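Local coordinates for protein periplasmic sensor hybrid histidine kinase (PDB 4K0D) that probably senses periplasmic signals through this helical, zinc-binding domain of a membrane-spanning kinase thought to transfer phosphate from ATP to a protein histidine, at residues T115-P118 / M119-E122; L127-F130 / G131-Q135; E14-G17 / P18-A21. All blocks are in the same frame, centred on the assembly; numbering follows the deposited sequence.

Overall arrangement
From the N terminus the chain first meets interaction 3, residues 14-21, at the start of helix 16-42. It then runs through helices 46-68, 73-102 and 106-114 before reaching interaction 1, residues 115-122, where helix 117-145 begins, and interaction 2, residues 127-135, farther along that same helix. Each contact is local, closing no more than a helical turn; the three follow in series and neither nest nor cross. The fold brings interactions 2 and 3 together, since Gln134 packs on Arg19 and so joins helices 16-42 and 117-145. Interactions 1 and 3 lie on opposite sides of the chain's centre, their own centres about 26 Å apart.

Interaction 1: residues T115-P118 / M119-E122; sequences TLPP and MREE. With NA (sodium ion), chain L.
The carbonyl oxygen of Leu116 is gripped by two backbone NH groups where helix 117-145 begins. Arg120 N reaches Leu116 O at 2.9 Å in a nearly straight bond, whereas Met119 N adds a weak, strongly bent one. Glu121 N to Pro117 O, also 2.9 Å, and Glu122 N to Pro118 O carry on the regular i to i+4 pattern. Two prolines suit this place because nitrogens in the first turn of a helix have no carbonyl of an earlier turn to meet, so ring closure costs no helical bond.

Met119, a selenomethionine, keeps CG beside its backbone N (chi1 -57°) and thereby lays its side chain back along the incoming chain, with SE 3.1 Å from Thr115 O. Beyond this turn it packs on Pro88, Phe89 and Ala92 of helix 73-102, as a flexible apolar chain can.

Arg120 leaves the helix with CG anti to its own N (chi1 176°) and bends at chi3. Pro117 CB then lies over one face of the guanidinium, 3.6 Å from Arg120 NH1. The side of the same group grips a single oxygen of Glu121: Arg120 NE meets the anti lone pair of Glu121 OE2 at 3.0 Å, and Arg120 NH2 approaches OE2 from above the carboxylate plane at 3.2 Å. Both bonds run close to the guanidinium plane. The other carboxylate oxygen, Glu121 OE1, binds the sodium ion at 2.4 Å. Glu121 is also a known zinc ligand of this protein, although no zinc is bound to it in this chain.

With arginine on one oxygen and a metal ion on the other, the carboxylate is fixed in rotation and is probably kept ionised.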
loop_
_atom_site.group_PDB
_atom_site.type_symbol
_atom_site.label_atom_id
_atom_site.label_comp_id
_atom_site.label_asym_id
_atom_site.label_seq_id
_atom_site.Cartn_x
_atom_site.Cartn_y
_atom_site.Cartn_z
ATOM N N THR B 115 -10.636 -3.756 -26.427
ATOM C CA THR B 115 -10.683 -4.989 -25.692
ATOM C C THR B 115 -9.850 -4.936 -24.409
ATOM O O THR B 115 -9.728 -5.894 -23.709
ATOM C CB THR B 115 -10.361 -6.227 -26.579
ATOM O OG1 THR B 115 -9.073 -6.698 -26.326
ATOM C CG2 THR B 115 -10.399 -5.970 -27.979
ATOM N N LEU B 116 -9.331 -3.779 -24.086
ATOM C CA LEU B 116 -8.397 -3.655 -23.019
ATOM C C LEU B 116 -9.032 -3.159 -21.777
ATOM O O LEU B 116 -8.947 -3.778 -20.764
ATOM C CB LEU B 116 -7.267 -2.739 -23.389
ATOM C CG LEU B 116 -6.192 -3.221 -24.326
ATOM C CD1 LEU B 116 -4.979 -2.466 -23.997
ATOM C CD2 LEU B 116 -5.933 -4.679 -24.234
ATOM N N PRO B 117 -9.636 -2.010 -21.854
ATOM C CA PRO B 117 -10.275 -1.429 -20.675
ATOM C C PRO B 117 -11.205 -2.361 -19.866
ATOM O O PRO B 117 -11.217 -2.223 -18.640
ATOM C CB PRO B 117 -11.065 -0.272 -21.239
ATOM C CG PRO B 117 -10.256 0.145 -22.449
ATOM C CD PRO B 117 -9.825 -1.173 -23.046
ATOM N N PRO B 118 -11.981 -3.246 -20.522
ATOM C CA PRO B 118 -12.856 -4.121 -19.730
ATOM C C PRO B 118 -12.000 -5.007 -18.859
ATOM O O PRO B 118 -12.354 -5.263 -17.723
ATOM C CB PRO B 118 -13.555 -5.005 -20.776
ATOM C CG PRO B 118 -13.375 -4.358 -22.075
ATOM C CD PRO B 118 -12.228 -3.364 -21.976
HETATM N N MSE B 119 -10.887 -5.482 -19.421
HETATM C CA MSE B 119 -10.012 -6.400 -18.728
HETATM C C MSE B 119 -9.285 -5.668 -17.652
HETATM O O MSE B 119 -9.133 -6.189 -16.548
HETATM C CB MSE B 119 -9.018 -7.021 -19.683
HETATM C CG MSE B 119 -9.712 -7.731 -20.822
HETATM SE SE MSE B 119 -8.424 -8.322 -22.200
HETATM C CE MSE B 119 -7.893 -10.068 -21.580
ATOM N N ARG B 120 -8.887 -4.445 -17.947
ATOM C CA ARG B 120 -8.253 -3.601 -16.945
ATOM C C ARG B 120 -9.205 -3.432 -15.739
ATOM O O ARG B 120 -8.837 -3.702 -14.603
ATOM C CB ARG B 120 -8.010 -2.254 -17.550
ATOM C CG ARG B 120 -7.454 -1.248 -16.609
ATOM C CD ARG B 120 -7.400 0.084 -17.361
ATOM N NE ARG B 120 -8.599 0.894 -17.213
ATOM C CZ ARG B 120 -9.161 1.648 -18.169
ATOM N NH1 ARG B 120 -8.662 1.728 -19.378
ATOM N NH2 ARG B 120 -10.236 2.358 -17.892
ATOM N N GLU B 121 -10.445 -3.003 -15.987
ATOM C CA GLU B 121 -11.332 -2.597 -14.887
ATOM C C GLU B 121 -11.706 -3.770 -14.029
ATOM O O GLU B 121 -11.884 -3.650 -12.849
ATOM C CB GLU B 121 -12.593 -1.962 -15.449
ATOM C CG GLU B 121 -12.336 -0.603 -15.992
ATOM C CD GLU B 121 -11.847 0.330 -14.918
ATOM O OE1 GLU B 121 -12.534 0.468 -13.892
ATOM O OE2 GLU B 121 -10.767 0.927 -15.089
ATOM N N GLU B 122 -11.841 -4.925 -14.639
ATOM C CA GLU B 122 -12.204 -6.084 -13.897
ATOM C C GLU B 122 -11.026 -6.457 -12.980
ATOM O O GLU B 122 -11.169 -6.681 -11.759
ATOM C CB GLU B 122 -12.533 -7.188 -14.876
ATOM C CG GLU B 122 -12.906 -8.477 -14.260
ATOM C CD GLU B 122 -13.640 -9.389 -15.240
ATOM O OE1 GLU B 122 -14.033 -8.905 -16.339
ATOM O OE2 GLU B 122 -13.814 -10.577 -14.897
HETATM NA NA NA L . -11.819 2.503 -12.752
#

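Interaction 2: residues L127-F130 / G131-Q135; sequences LRTF and GALQQ
Phe130 and Gln134, one turn apart on helix 117-145, send their side chains out side by side and in the same direction, with ring and amide planes inclined by 39°. Phe130 CG is trans to the backbone N, alongside the carbonyl carbon (chi1 171°), which swings the ring forward over the next turn: Phe130 CD1 comes within 3.2 Å of Gly131 N, and Phe130 CE1 rests 3.9 Å from Gln134 CB. Gln134 leaves its helix the same way but bends at chi2 (63°), bringing OE1 back to 3.8 Å from Phe130 CZ. Elsewhere the ring meets Phe66 edge-to-face and packs on Ile82 of helix 73-102, a setting that suits a large aromatic group.

Thr129 and Leu133 also lie side by side. Thr129 CG2 is 4.1 Å from Leu133 CG, and both residues touch Leu78, so the threonine offers its methyl to apolar neighbours while OG1 hydrogen-bonds Ser125 O. Leu133 CG sits tightly, 3.1 Å from Thr129 O. This turn thus packs helix 117-145 on helix 73-102 within the helical-bundle sensor domain, with Gln134 close to the zinc ligand His137.

A buried glutamine needs partners for both ends of its amide. Gln134 OE1 accepts from Ser72 N and NE2 donates to Asp138 OD1, a pairing that settles which end is oxygen and holds the amide plane beside the ring.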
loop_
_atom_site.group_PDB
_atom_site.type_symbol
_atom_site.label_atom_id
_atom_site.label_comp_id
_atom_site.label_asym_id
_atom_site.label_seq_id
_atom_site.Cartn_x
_atom_site.Cartn_y
_atom_site.Cartn_z
ATOM N N LEU B 127 -8.599 -6.425 -7.601
ATOM C CA LEU B 127 -7.466 -6.084 -6.766
ATOM C C LEU B 127 -7.915 -5.236 -5.618
ATOM O O LEU B 127 -7.475 -5.444 -4.469
ATOM C CB LEU B 127 -6.409 -5.300 -7.530
ATOM C CG LEU B 127 -5.344 -6.243 -8.057
ATOM C CD1 LEU B 127 -4.572 -5.528 -9.154
ATOM C CD2 LEU B 127 -4.413 -6.687 -6.936
ATOM N N ARG B 128 -8.783 -4.271 -5.893
ATOM C CA ARG B 128 -9.224 -3.382 -4.839
ATOM C C ARG B 128 -10.113 -4.139 -3.828
ATOM O O ARG B 128 -10.096 -3.865 -2.619
ATOM C CB ARG B 128 -9.926 -2.167 -5.430
ATOM C CG ARG B 128 -8.958 -1.109 -5.946
ATOM C CD ARG B 128 -9.559 -0.247 -7.047
ATOM N NE ARG B 128 -8.532 0.583 -7.682
ATOM C CZ ARG B 128 -8.714 1.271 -8.807
ATOM N NH1 ARG B 128 -9.895 1.236 -9.431
ATOM N NH2 ARG B 128 -7.716 1.994 -9.316
ATOM N N THR B 129 -10.856 -5.125 -4.306
ATOM C CA THR B 129 -11.651 -5.923 -3.350
ATOM C C THR B 129 -10.691 -6.689 -2.458
ATOM O O THR B 129 -10.855 -6.729 -1.226
ATOM C CB THR B 129 -12.671 -6.927 -4.006
ATOM O OG1 THR B 129 -13.616 -6.179 -4.762
ATOM C CG2 THR B 129 -13.449 -7.631 -2.932
ATOM N N PHE B 130 -9.723 -7.345 -3.087
ATOM C CA PHE B 130 -8.663 -8.010 -2.343
ATOM C C PHE B 130 -8.033 -7.086 -1.300
ATOM O O PHE B 130 -7.804 -7.476 -0.177
ATOM C CB PHE B 130 -7.548 -8.504 -3.245
ATOM C CG PHE B 130 -6.369 -8.979 -2.461
ATOM C CD1 PHE B 130 -5.433 -8.070 -1.975
ATOM C CD2 PHE B 130 -6.218 -10.315 -2.166
ATOM C CE1 PHE B 130 -4.350 -8.515 -1.226
ATOM C CE2 PHE B 130 -5.140 -10.759 -1.438
ATOM C CZ PHE B 130 -4.203 -9.849 -0.966
ATOM N N GLY B 131 -7.741 -5.857 -1.667
ATOM C CA GLY B 131 -7.125 -4.957 -0.710
ATOM C C GLY B 131 -8.037 -4.709 0.489
ATOM O O GLY B 131 -7.600 -4.638 1.615
ATOM N N ALA B 132 -9.327 -4.555 0.240
ATOM C CA ALA B 132 -10.238 -4.200 1.301
ATOM C C ALA B 132 -10.393 -5.391 2.230
ATOM O O ALA B 132 -10.414 -5.248 3.462
ATOM C CB ALA B 132 -11.635 -3.740 0.689
ATOM N N LEU B 133 -10.498 -6.588 1.676
ATOM C CA LEU B 133 -10.645 -7.734 2.538
ATOM C C LEU B 133 -9.380 -7.960 3.361
ATOM O O LEU B 133 -9.439 -8.238 4.544
ATOM C CB LEU B 133 -10.910 -8.999 1.730
ATOM C CG LEU B 133 -11.970 -9.000 0.637
ATOM C CD1 LEU B 133 -12.056 -10.436 0.106
ATOM C CD2 LEU B 133 -13.335 -8.490 1.118
ATOM N N GLN B 134 -8.220 -7.887 2.726
ATOM C CA GLN B 134 -6.944 -8.171 3.428
ATOM C C GLN B 134 -6.717 -7.165 4.531
ATOM O O GLN B 134 -6.206 -7.484 5.622
ATOM C CB GLN B 134 -5.782 -8.087 2.420
ATOM C CG GLN B 134 -4.412 -8.536 3.006
ATOM C CD GLN B 134 -4.368 -9.991 3.434
ATOM O OE1 GLN B 134 -4.669 -10.902 2.657
ATOM N NE2 GLN B 134 -3.930 -10.222 4.683
ATOM N N GLN B 135 -7.109 -5.934 4.266
ATOM C CA GLN B 135 -7.016 -4.907 5.266
ATOM C C GLN B 135 -7.891 -5.248 6.500
ATOM O O GLN B 135 -7.446 -5.168 7.666
ATOM C CB GLN B 135 -7.469 -3.595 4.649
ATOM C CG GLN B 135 -7.577 -2.530 5.678
ATOM C CD GLN B 135 -7.820 -1.173 5.111
ATOM O OE1 GLN B 135 -6.897 -0.489 4.616
ATOM N NE2 GLN B 135 -9.074 -0.744 5.188
#

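Interaction 3: residues E14-G17 / P18-A21; sequences ELIG and PRAA. With ZN (zinc ion), chain I.
Arg19 rises from the first turn of helix 16-42 and folds back over Leu15. Its CB lies 3.3 Å from Leu15 O, the oxygen that also accepts the hydrogen bond from Arg19 N. CG extends away from the backbone N (chi1 -179°), and a bend at chi3 (43°) turns the end of the side chain back toward the N terminus of the helix. There Arg19 NE donates to a water 3.1 Å away, which donates in turn to Ile16 O. The guanidinium has one face turned to Leu15 O, which stands 4.1 Å from its plane, over the centre. At the tip, NH1 meets Leu15 CB at 3.9 Å and hydrogen-bonds Pro70 O, while NH2 passes Ile16 CA and forms a salt bridge with Asp138 OD1. A long, many-handed arginine can thus join helix 16-42 to helix 117-145 and, through Pro70, to the loop between helices 46-68 and 73-102 within this helical-bundle sensor domain.

Pro18 has no N-H, which costs little in the first turn, where backbone nitrogens need no helical acceptor; its CD lies 3.2 Å from Glu14 O. Ala20 N and Ala21 N bond to Ile16 O and Gly17 O, and the small Ala20 lets Ala24 of the second subunit pack close.

Earlier in the segment, Glu14 bends at chi2, and Glu14 OE2 binds the zinc ion at 1.9 Å. Asp10 of the same chain and His32 of the second subunit bind the same ion. A carboxylate suits this place because its other oxygen, OE1, can take a salt bridge to Arg58 of that subunit.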
loop_
_atom_site.group_PDB
_atom_site.type_symbol
_atom_site.label_atom_id
_atom_site.label_comp_id
_atom_site.label_asym_id
_atom_site.label_seq_id
_atom_site.Cartn_x
_atom_site.Cartn_y
_atom_site.Cartn_z
ATOM N N GLU B 14 4.461 -7.990 10.270
ATOM C CA GLU B 14 5.407 -7.265 9.394
ATOM C C GLU B 14 5.143 -7.577 7.929
ATOM O O GLU B 14 5.752 -7.005 7.032
ATOM C CB GLU B 14 6.888 -7.605 9.762
ATOM C CG GLU B 14 7.373 -7.020 11.100
ATOM C CD GLU B 14 7.517 -5.493 11.103
ATOM O OE1 GLU B 14 7.544 -4.879 10.034
ATOM O OE2 GLU B 14 7.574 -4.885 12.181
ATOM N N LEU B 15 4.271 -8.534 7.677
ATOM C CA LEU B 15 3.838 -8.793 6.334
ATOM C C LEU B 15 2.853 -7.733 5.813
ATOM O O LEU B 15 2.666 -7.592 4.613
ATOM C CB LEU B 15 3.219 -10.172 6.225
ATOM C CG LEU B 15 4.174 -11.356 6.341
ATOM C CD1 LEU B 15 3.352 -12.605 6.516
ATOM C CD2 LEU B 15 5.027 -11.469 5.113
ATOM N N ILE B 16 2.231 -6.979 6.698
ATOM C CA ILE B 16 1.198 -6.032 6.256
ATOM C C ILE B 16 1.718 -5.080 5.205
ATOM O O ILE B 16 1.151 -4.963 4.151
ATOM C CB ILE B 16 0.647 -5.234 7.439
ATOM C CG1 ILE B 16 -0.356 -6.124 8.194
ATOM C CG2 ILE B 16 0.052 -3.866 6.963
ATOM C CD1 ILE B 16 -0.672 -5.694 9.632
ATOM N N GLY B 17 2.827 -4.428 5.487
ATOM C CA GLY B 17 3.321 -3.364 4.646
ATOM C C GLY B 17 3.690 -3.844 3.259
ATOM O O GLY B 17 3.235 -3.307 2.279
ATOM N N PRO B 18 4.544 -4.853 3.172
ATOM C CA PRO B 18 4.969 -5.380 1.870
ATOM C C PRO B 18 3.820 -5.909 1.052
ATOM O O PRO B 18 3.811 -5.737 -0.183
ATOM C CB PRO B 18 5.886 -6.527 2.243
ATOM C CG PRO B 18 6.384 -6.161 3.614
ATOM C CD PRO B 18 5.358 -5.366 4.289
ATOM N N ARG B 19 2.853 -6.537 1.705
ATOM C CA ARG B 19 1.734 -7.096 0.963
ATOM C C ARG B 19 0.926 -5.959 0.390
ATOM O O ARG B 19 0.499 -5.985 -0.787
ATOM C CB ARG B 19 0.876 -7.975 1.859
ATOM C CG ARG B 19 -0.322 -8.621 1.163
ATOM C CD ARG B 19 -0.993 -9.708 2.025
ATOM N NE ARG B 19 -1.131 -9.292 3.432
ATOM C CZ ARG B 19 -0.703 -10.002 4.494
ATOM N NH1 ARG B 19 -0.096 -11.188 4.358
ATOM N NH2 ARG B 19 -0.896 -9.523 5.720
ATOM N N ALA B 20 0.758 -4.914 1.180
ATOM C CA ALA B 20 -0.048 -3.794 0.714
ATOM C C ALA B 20 0.665 -3.128 -0.456
ATOM O O ALA B 20 0.031 -2.621 -1.390
ATOM C CB ALA B 20 -0.249 -2.812 1.788
ATOM N N ALA B 21 1.983 -3.089 -0.363
ATOM C CA ALA B 21 2.793 -2.390 -1.331
ATOM C C ALA B 21 2.720 -3.147 -2.642
ATOM O O ALA B 21 2.627 -2.545 -3.699
ATOM C CB ALA B 21 4.253 -2.249 -0.850
HETATM ZN ZN ZN I . 6.783 -5.190 13.923
HETATM O O HOH W 1 -1.620 -6.285 3.745
#